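Local coordinates for protein glycosyl hydrolase BlGH5_18 (Bifidobacterium longum subsp. infantis, PDB 7LQX) that probably hydrolyses glycosidic bonds during N-glycan breakdown, as a glycoside hydrolase of subfamily GH5_18, at residues S118-W123 against A132-A137; A185-L190 against H215-V220. One frame throughout, in Å; residues are numbered along the deposited sequence. Where two conformers were deposited one is given.

Contact 1 of 2, residues S118-W123 against A132-A137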
ATOM      1  N   SER A 118      -1.654  -2.915  -4.008  1.00  7.48           N
ATOM      2  CA  SER A 118      -1.397  -4.238  -3.442  1.00  8.26           C
ATOM      3  C   SER A 118      -1.079  -5.277  -4.510  1.00  8.14           C
ATOM      4  O   SER A 118      -0.468  -6.307  -4.201  1.00  8.53           O
ATOM      5  CB  SER A 118      -2.591  -4.687  -2.593  1.00  9.70           C
ATOM      6  OG  SER A 118      -3.795  -4.703  -3.335  1.00 11.94           O
ATOM      7  N   TRP A 119      -1.449  -5.015  -5.762  1.00  7.01           N
ATOM      8  CA  TRP A 119      -1.188  -5.942  -6.854  1.00  8.27           C
ATOM      9  C   TRP A 119       0.227  -5.842  -7.399  1.00  7.62           C
ATOM     10  O   TRP A 119       0.544  -6.522  -8.380  1.00  9.17           O
ATOM     11  CB  TRP A 119      -2.216  -5.760  -7.976  1.00  8.99           C
ATOM     12  CG  TRP A 119      -2.403  -4.367  -8.527  1.00  7.90           C
ATOM     13  CD1 TRP A 119      -3.251  -3.403  -8.060  1.00  8.96           C
ATOM     14  CD2 TRP A 119      -1.779  -3.811  -9.693  1.00  9.61           C
ATOM     15  NE1 TRP A 119      -3.186  -2.285  -8.855  1.00  8.99           N
ATOM     16  CE2 TRP A 119      -2.271  -2.501  -9.851  1.00  8.28           C
ATOM     17  CE3 TRP A 119      -0.838  -4.287 -10.610  1.00 10.16           C
ATOM     18  CZ2 TRP A 119      -1.857  -1.669 -10.889  1.00  9.59           C
ATOM     19  CZ3 TRP A 119      -0.430  -3.454 -11.641  1.00 11.09           C
ATOM     20  CH2 TRP A 119      -0.946  -2.170 -11.772  1.00  9.16           C
ATOM     21  N   LEU A 120       1.086  -5.023  -6.787  1.00  7.19           N
ATOM     22  CA  LEU A 120       2.492  -4.945  -7.151  1.00  7.89           C
ATOM     23  C   LEU A 120       3.439  -5.259  -5.999  1.00  8.67           C
ATOM     24  O   LEU A 120       4.654  -5.095  -6.167  1.00  9.29           O
ATOM     25  CB  LEU A 120       2.824  -3.560  -7.719  1.00  8.85           C
ATOM     26  CG  LEU A 120       2.275  -3.309  -9.120  1.00  9.77           C
ATOM     27  CD1 LEU A 120       2.475  -1.857  -9.526  1.00 10.28           C
ATOM     28  CD2 LEU A 120       2.929  -4.234 -10.137  1.00 11.93           C
ATOM     29  N   VAL A 121       2.937  -5.722  -4.848  1.00  8.13           N
ATOM     30  CA  VAL A 121       3.776  -5.916  -3.675  1.00  9.71           C
ATOM     31  C   VAL A 121       3.647  -7.331  -3.121  1.00  9.40           C
ATOM     32  O   VAL A 121       2.643  -8.016  -3.322  1.00  8.52           O
ATOM     33  CB  VAL A 121       3.474  -4.902  -2.543  1.00 10.46           C
ATOM     34  CG1 VAL A 121       3.513  -3.479  -3.075  1.00 12.49           C
ATOM     35  CG2 VAL A 121       2.132  -5.202  -1.876  1.00 10.52           C
ATOM     36  N   THR A 122       4.694  -7.739  -2.385  1.00  8.37           N
ATOM     37  CA  THR A 122       4.803  -8.984  -1.622  1.00  9.06           C
ATOM     38  C   THR A 122       4.324 -10.190  -2.418  1.00  9.15           C
ATOM     39  O   THR A 122       5.008 -10.596  -3.362  1.00  9.02           O
ATOM     40  CB  THR A 122       4.159  -8.866  -0.235  1.00  9.40           C
ATOM     41  OG1 THR A 122       2.749  -8.678  -0.362  1.00  9.06           O
ATOM     42  CG2 THR A 122       4.759  -7.689   0.545  1.00 10.35           C
ATOM     43  N   TRP A 123       3.182 -10.781  -2.048  1.00  8.23           N
ATOM     44  CA  TRP A 123       2.707 -11.965  -2.752  1.00  8.36           C
ATOM     45  C   TRP A 123       2.458 -11.698  -4.231  1.00  8.99           C
ATOM     46  O   TRP A 123       2.421 -12.645  -5.030  1.00 10.46           O
ATOM     47  CB  TRP A 123       1.394 -12.427  -2.151  1.00  8.48           C
ATOM     48  CG  TRP A 123       1.439 -12.755  -0.702  1.00  8.60           C
ATOM     49  CD1 TRP A 123       0.810 -12.081   0.317  1.00  8.43           C
ATOM     50  CD2 TRP A 123       2.136 -13.844  -0.082  1.00  9.01           C
ATOM     51  NE1 TRP A 123       1.062 -12.689   1.516  1.00  9.27           N
ATOM     52  CE2 TRP A 123       1.869 -13.774   1.304  1.00  9.06           C
ATOM     53  CE3 TRP A 123       2.948 -14.878  -0.560  1.00  9.70           C
ATOM     54  CZ2 TRP A 123       2.386 -14.695   2.217  1.00 10.28           C
ATOM     55  CZ3 TRP A 123       3.463 -15.794   0.354  1.00 11.29           C
ATOM     56  CH2 TRP A 123       3.174 -15.695   1.724  1.00 12.63           C
ATOM     57  N   ALA A 132       4.269  -7.052 -18.706  1.00 11.98           N
ATOM     58  CA  ALA A 132       3.321  -6.601 -19.719  1.00 14.98           C
ATOM     59  C   ALA A 132       1.977  -6.231 -19.106  1.00 12.08           C
ATOM     60  O   ALA A 132       1.359  -5.240 -19.510  1.00 13.39           O
ATOM     61  CB  ALA A 132       3.137  -7.672 -20.793  1.00 16.46           C
ATOM     62  N   ASP A 133       1.490  -7.019 -18.147  1.00 13.33           N
ATOM     63  CA  ASP A 133       0.181  -6.710 -17.580  1.00 12.76           C
ATOM     64  C   ASP A 133       0.208  -5.402 -16.795  1.00  9.82           C
ATOM     65  O   ASP A 133      -0.740  -4.614 -16.874  1.00 12.69           O
ATOM     66  CB  ASP A 133      -0.391  -7.877 -16.773  1.00 18.47           C
ATOM     67  CG  ASP A 133       0.501  -8.328 -15.649  1.00 23.38           C
ATOM     68  OD1 ASP A 133       1.535  -7.687 -15.373  1.00 22.26           O
ATOM     69  OD2 ASP A 133       0.143  -9.351 -15.027  1.00 28.36           O
ATOM     70  N   ALA A 134       1.293  -5.141 -16.058  1.00 10.23           N
ATOM     71  CA  ALA A 134       1.415  -3.876 -15.342  1.00 10.59           C
ATOM     72  C   ALA A 134       1.493  -2.711 -16.316  1.00 10.21           C
ATOM     73  O   ALA A 134       0.857  -1.673 -16.114  1.00 10.52           O
ATOM     74  CB  ALA A 134       2.648  -3.893 -14.436  1.00 11.08           C
ATOM     75  N   VAL A 135       2.266  -2.868 -17.389  1.00 10.24           N
ATOM     76  CA  VAL A 135       2.395  -1.793 -18.367  1.00 11.62           C
ATOM     77  C   VAL A 135       1.058  -1.519 -19.042  1.00 11.09           C
ATOM     78  O   VAL A 135       0.681  -0.361 -19.256  1.00 12.08           O
ATOM     79  CB  VAL A 135       3.500  -2.126 -19.385  1.00 13.22           C
ATOM     80  CG1 VAL A 135       3.520  -1.098 -20.510  1.00 19.78           C
ATOM     81  CG2 VAL A 135       4.848  -2.203 -18.688  1.00 13.60           C
ATOM     82  N   LYS A 136       0.318  -2.575 -19.393  1.00 10.94           N
ATOM     83  CA  LYS A 136      -1.002  -2.362 -19.972  1.00 10.81           C
ATOM     84  C   LYS A 136      -1.903  -1.621 -18.992  1.00 11.71           C
ATOM     85  O   LYS A 136      -2.655  -0.721 -19.384  1.00 11.73           O
ATOM     86  CB  LYS A 136      -1.623  -3.696 -20.388  1.00 13.90           C
ATOM     87  CG  LYS A 136      -3.025  -3.553 -20.958  1.00 17.44           C
ATOM     88  N   ALA A 137      -1.841  -1.988 -17.709  1.00 10.45           N
ATOM     89  CA  ALA A 137      -2.671  -1.326 -16.707  1.00  8.54           C
ATOM     90  C   ALA A 137      -2.264   0.131 -16.527  1.00  9.14           C
ATOM     91  O   ALA A 137      -3.117   1.008 -16.334  1.00  9.53           O
ATOM     92  CB  ALA A 137      -2.572  -2.073 -15.376  1.00 10.67           C
TER
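Within the long connection between strand 100-104 and helix 132-149 of the (beta/alpha)8 barrel, a 3-10 turn at 118-120 sets Trp119 and Leu120 against Ala134 and Ala137 in the opening turns of that helix. The contact is apolar, with no hydrogen bond across it. Trp119 has CG between its backbone N and carbonyl carbon (chi1 53°), which sends the benzo end of the indole to the helix. Its CZ3 stands 4.2 Å from Ala134 CA, which lies at the ring edge near the ring plane. About one turn further along the helix, Ala137 CB approaches Trp119 CH2 obliquely at 4.0 Å. Leu120 adds CD2, 4.3 Å from Ala134 CB, while Leu120 CG sits 3.5 Å above one face of the Trp119 indole. The pyrrole end is fixed separately: Trp119 NE1 donates to Gln73 O, and Gln73 NE2 bonds Ala137 O, so one residue grips both segments. Farther along the loop, Thr122 OG1 hydrogen-bonds Asp114 OD2 and Trp123 NE1 hydrogen-bonds Gln166 OE1, both of the second subunit. The arrangement belongs to a beta-alpha connection of a TIM barrel, its 3-10 turn packed through Trp119 on the helix it leads into.

Contact 2 of 2, residues A185-L190 against H215-V220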
ATOM      1  N   ALA A 185      11.697   2.285 -24.183  1.00 11.15           N
ATOM      2  CA  ALA A 185      10.439   1.839 -24.770  1.00 13.36           C
ATOM      3  C   ALA A 185       9.276   2.099 -23.829  1.00 11.11           C
ATOM      4  O   ALA A 185       8.189   2.493 -24.269  1.00 13.28           O
ATOM      5  CB  ALA A 185      10.523   0.346 -25.095  1.00 14.37           C
ATOM      6  N   TRP A 186       9.491   1.884 -22.528  1.00  9.94           N
ATOM      7  CA  TRP A 186       8.447   2.100 -21.533  1.00  9.49           C
ATOM      8  C   TRP A 186       8.016   3.557 -21.511  1.00 10.56           C
ATOM      9  O   TRP A 186       6.820   3.865 -21.535  1.00 10.62           O
ATOM     10  CB  TRP A 186       8.982   1.660 -20.166  1.00  9.87           C
ATOM     11  CG  TRP A 186       8.023   1.874 -19.034  1.00  9.09           C
ATOM     12  CD1 TRP A 186       6.946   1.103 -18.712  1.00 12.10           C
ATOM     13  CD2 TRP A 186       8.050   2.944 -18.090  1.00  8.63           C
ATOM     14  NE1 TRP A 186       6.304   1.630 -17.621  1.00 12.00           N
ATOM     15  CE2 TRP A 186       6.964   2.758 -17.216  1.00 11.12           C
ATOM     16  CE3 TRP A 186       8.897   4.036 -17.886  1.00 10.29           C
ATOM     17  CZ2 TRP A 186       6.697   3.629 -16.158  1.00 12.69           C
ATOM     18  CZ3 TRP A 186       8.631   4.900 -16.838  1.00 11.35           C
ATOM     19  CH2 TRP A 186       7.540   4.692 -15.988  1.00 12.44           C
ATOM     20  N   LEU A 187       8.984   4.474 -21.482  1.00  8.86           N
ATOM     21  CA  LEU A 187       8.659   5.891 -21.526  1.00  9.38           C
ATOM     22  C   LEU A 187       7.885   6.235 -22.789  1.00 10.95           C
ATOM     23  O   LEU A 187       6.841   6.892 -22.732  1.00 11.13           O
ATOM     24  CB  LEU A 187       9.936   6.724 -21.453  1.00 11.38           C
ATOM     25  CG  LEU A 187      10.653   6.788 -20.110  1.00  8.57           C
ATOM     26  CD1 LEU A 187      11.997   7.491 -20.242  1.00 10.91           C
ATOM     27  CD2 LEU A 187       9.776   7.493 -19.087  1.00  9.69           C
ATOM     28  N   ALA A 188       8.385   5.805 -23.948  1.00 11.44           N
ATOM     29  CA  ALA A 188       7.719   6.163 -25.193  1.00 11.65           C
ATOM     30  C   ALA A 188       6.293   5.634 -25.219  1.00 12.25           C
ATOM     31  O   ALA A 188       5.372   6.327 -25.673  1.00 14.07           O
ATOM     32  CB  ALA A 188       8.507   5.629 -26.389  1.00 13.49           C
ATOM     33  N   ASP A 189       6.094   4.406 -24.736  1.00 12.57           N
ATOM     34  CA  ASP A 189       4.779   3.771 -24.771  1.00 15.88           C
ATOM     35  C   ASP A 189       3.760   4.540 -23.940  1.00 13.47           C
ATOM     36  O   ASP A 189       2.618   4.732 -24.370  1.00 14.73           O
ATOM     37  CB  ASP A 189       4.930   2.332 -24.272  1.00 19.90           C
ATOM     38  CG  ASP A 189       3.736   1.453 -24.585  1.00 29.24           C
ATOM     39  OD1 ASP A 189       2.935   1.795 -25.478  1.00 26.39           O
ATOM     40  OD2 ASP A 189       3.604   0.401 -23.922  1.00 29.94           O
ATOM     41  N   LEU A 190       4.156   4.995 -22.749  0.51 10.72           N
ATOM     42  CA  LEU A 190       3.220   5.717 -21.890  0.51 11.01           C
ATOM     43  C   LEU A 190       3.022   7.157 -22.352  0.51 10.85           C
ATOM     44  O   LEU A 190       1.902   7.679 -22.292  0.51 11.63           O
ATOM     45  CB  LEU A 190       3.695   5.669 -20.437  0.51 11.34           C
ATOM     46  CG  LEU A 190       3.244   4.455 -19.623  0.51 11.81           C
ATOM     47  CD1 LEU A 190       3.859   3.159 -20.120  0.51 14.21           C
ATOM     48  CD2 LEU A 190       3.572   4.670 -18.152  0.51 12.17           C
ATOM     49  N   HIS A 215      22.733   3.626 -14.028  1.00 11.32           N
ATOM     50  CA  HIS A 215      21.329   3.765 -13.670  1.00  9.55           C
ATOM     51  C   HIS A 215      20.480   3.670 -14.943  1.00  8.83           C
ATOM     52  O   HIS A 215      20.838   4.239 -15.973  1.00  9.87           O
ATOM     53  CB  HIS A 215      21.149   5.120 -13.001  1.00  9.54           C
ATOM     54  CG  HIS A 215      19.810   5.345 -12.386  1.00  7.68           C
ATOM     55  ND1 HIS A 215      19.316   4.572 -11.358  1.00  8.68           N
ATOM     56  CD2 HIS A 215      18.882   6.302 -12.619  1.00  9.27           C
ATOM     57  CE1 HIS A 215      18.135   5.037 -10.995  1.00  8.71           C
ATOM     58  NE2 HIS A 215      17.842   6.075 -11.753  1.00  9.29           N
ATOM     59  N   PRO A 216      19.375   2.919 -14.926  1.00  9.22           N
ATOM     60  CA  PRO A 216      18.655   2.662 -16.188  1.00 10.73           C
ATOM     61  C   PRO A 216      17.902   3.854 -16.742  1.00 10.14           C
ATOM     62  O   PRO A 216      17.558   3.834 -17.930  1.00 10.56           O
ATOM     63  CB  PRO A 216      17.706   1.505 -15.846  1.00 11.74           C
ATOM     64  CG  PRO A 216      17.529   1.588 -14.388  1.00 11.05           C
ATOM     65  CD  PRO A 216      18.814   2.136 -13.809  1.00 10.75           C
ATOM     66  N   PHE A 217      17.629   4.879 -15.942  1.00  7.75           N
ATOM     67  CA  PHE A 217      17.127   6.148 -16.456  1.00  7.97           C
ATOM     68  C   PHE A 217      18.334   7.030 -16.740  1.00  8.27           C
ATOM     69  O   PHE A 217      19.246   7.106 -15.914  1.00  8.93           O
ATOM     70  CB  PHE A 217      16.211   6.787 -15.421  1.00  7.38           C
ATOM     71  CG  PHE A 217      14.869   6.131 -15.323  1.00  7.19           C
ATOM     72  CD1 PHE A 217      14.694   4.938 -14.633  1.00  8.69           C
ATOM     73  CD2 PHE A 217      13.773   6.714 -15.924  1.00  8.99           C
ATOM     74  CE1 PHE A 217      13.453   4.357 -14.561  1.00  8.02           C
ATOM     75  CE2 PHE A 217      12.535   6.140 -15.845  1.00  9.98           C
ATOM     76  CZ  PHE A 217      12.376   4.960 -15.173  1.00  9.40           C
ATOM     77  N   THR A 218      18.358   7.669 -17.902  1.00  7.52           N
ATOM     78  CA  THR A 218      19.572   8.287 -18.416  1.00  8.03           C
ATOM     79  C   THR A 218      19.392   9.752 -18.768  1.00  8.96           C
ATOM     80  O   THR A 218      18.280  10.213 -19.038  1.00  7.55           O
ATOM     81  CB  THR A 218      20.017   7.569 -19.703  1.00 10.03           C
ATOM     82  OG1 THR A 218      19.027   7.837 -20.704  1.00  9.11           O
ATOM     83  CG2 THR A 218      20.163   6.065 -19.494  1.00 10.70           C
ATOM     84  N   PRO A 219      20.494  10.505 -18.817  1.00  7.42           N
ATOM     85  CA  PRO A 219      20.411  11.900 -19.292  1.00  7.58           C
ATOM     86  C   PRO A 219      19.767  12.054 -20.660  1.00  7.74           C
ATOM     87  O   PRO A 219      18.981  12.990 -20.870  1.00  7.99           O
ATOM     88  CB  PRO A 219      21.883  12.341 -19.295  1.00  8.69           C
ATOM     89  CG  PRO A 219      22.501  11.514 -18.193  1.00  9.00           C
ATOM     90  CD  PRO A 219      21.834  10.170 -18.302  1.00  7.39           C
ATOM     91  N   VAL A 220      20.092  11.176 -21.608  1.00  7.92           N
ATOM     92  CA  VAL A 220      19.503  11.289 -22.940  1.00  8.62           C
ATOM     93  C   VAL A 220      17.983  11.159 -22.880  1.00  8.52           C
ATOM     94  O   VAL A 220      17.257  11.917 -23.537  1.00  8.84           O
ATOM     95  CB  VAL A 220      20.151  10.280 -23.909  1.00 10.07           C
ATOM     96  CG1 VAL A 220      19.332  10.143 -25.184  1.00 11.28           C
ATOM     97  CG2 VAL A 220      21.590  10.703 -24.222  1.00 12.01           C
TER
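Trp186 and Phe217 meet through different first torsions: Trp186 places CG opposite its backbone N (chi1 178°), and Phe217 places CG opposite its carbonyl carbon (chi1 -75°). Each ring is thereby carried toward the interface between helix 180-191 and the segment 215-220, which follows strand 200-202 in the (beta/alpha)8 barrel. The backbones stay well separated, Leu187 CA and Phe217 CA being 9.9 Å apart, so side chains alone span the distance.

The nearest pair is Trp186 CZ3 and Phe217 CZ at 4.1 Å. CZ3 lies near the plane of the phenyl ring, beyond its edge, whereas CZ reaches the indole at a slant. The two side chains cross obliquely. Leu187, the next residue on the helix, supplies a second and looser touch, its CD2 lying 4.5 Å from Phe217 CE2. Phe217 also packs on Ile183, one turn earlier on the same helix, and on Asn165 and Glu205 from neighbouring loops.

All three contacting residues are buried, and the indole N-H has its partner outside the pair: Trp186 NE1 donates to Glu138 OE2 on helix 132-149. That bond fixes the pyrrole end while the benzo end meets Phe217, and Phe129 makes an edge-to-face contact with the same tryptophan. On the other segment, the carbonyl oxygens of His215 and Phe217 are both held by Arg380, through NH2 and NH1 respectively, which steadies the loop backbone carrying the phenyl ring. Directly after Phe217, Thr218 is the N-cap of helix 219-224: its OG1 caps a backbone N of the first turn, while Gln221 OE1 accepts a hydrogen bond from Thr218 N.

Contact 1 closes before contact 2 opens along the chain, and their centres lie 19 Å apart on the same side of the chain's centre. They share no residue, but their helices, 132-149 and 180-191, pack directly. Val135, whose CB points away from the loop 118-123, meets the second helix instead: Val135 CG2 is 3.9 Å from Trp186 CD1, and Val135 CG1 is 3.7 Å from Asp189 OD2. The salt bridge Lys139-Asp189 joins the same two helices. Packing is thus continuous from the loop that touches the second subunit, through helices 132-149 and 180-191, to the segment between strands 200-202 and 229-233.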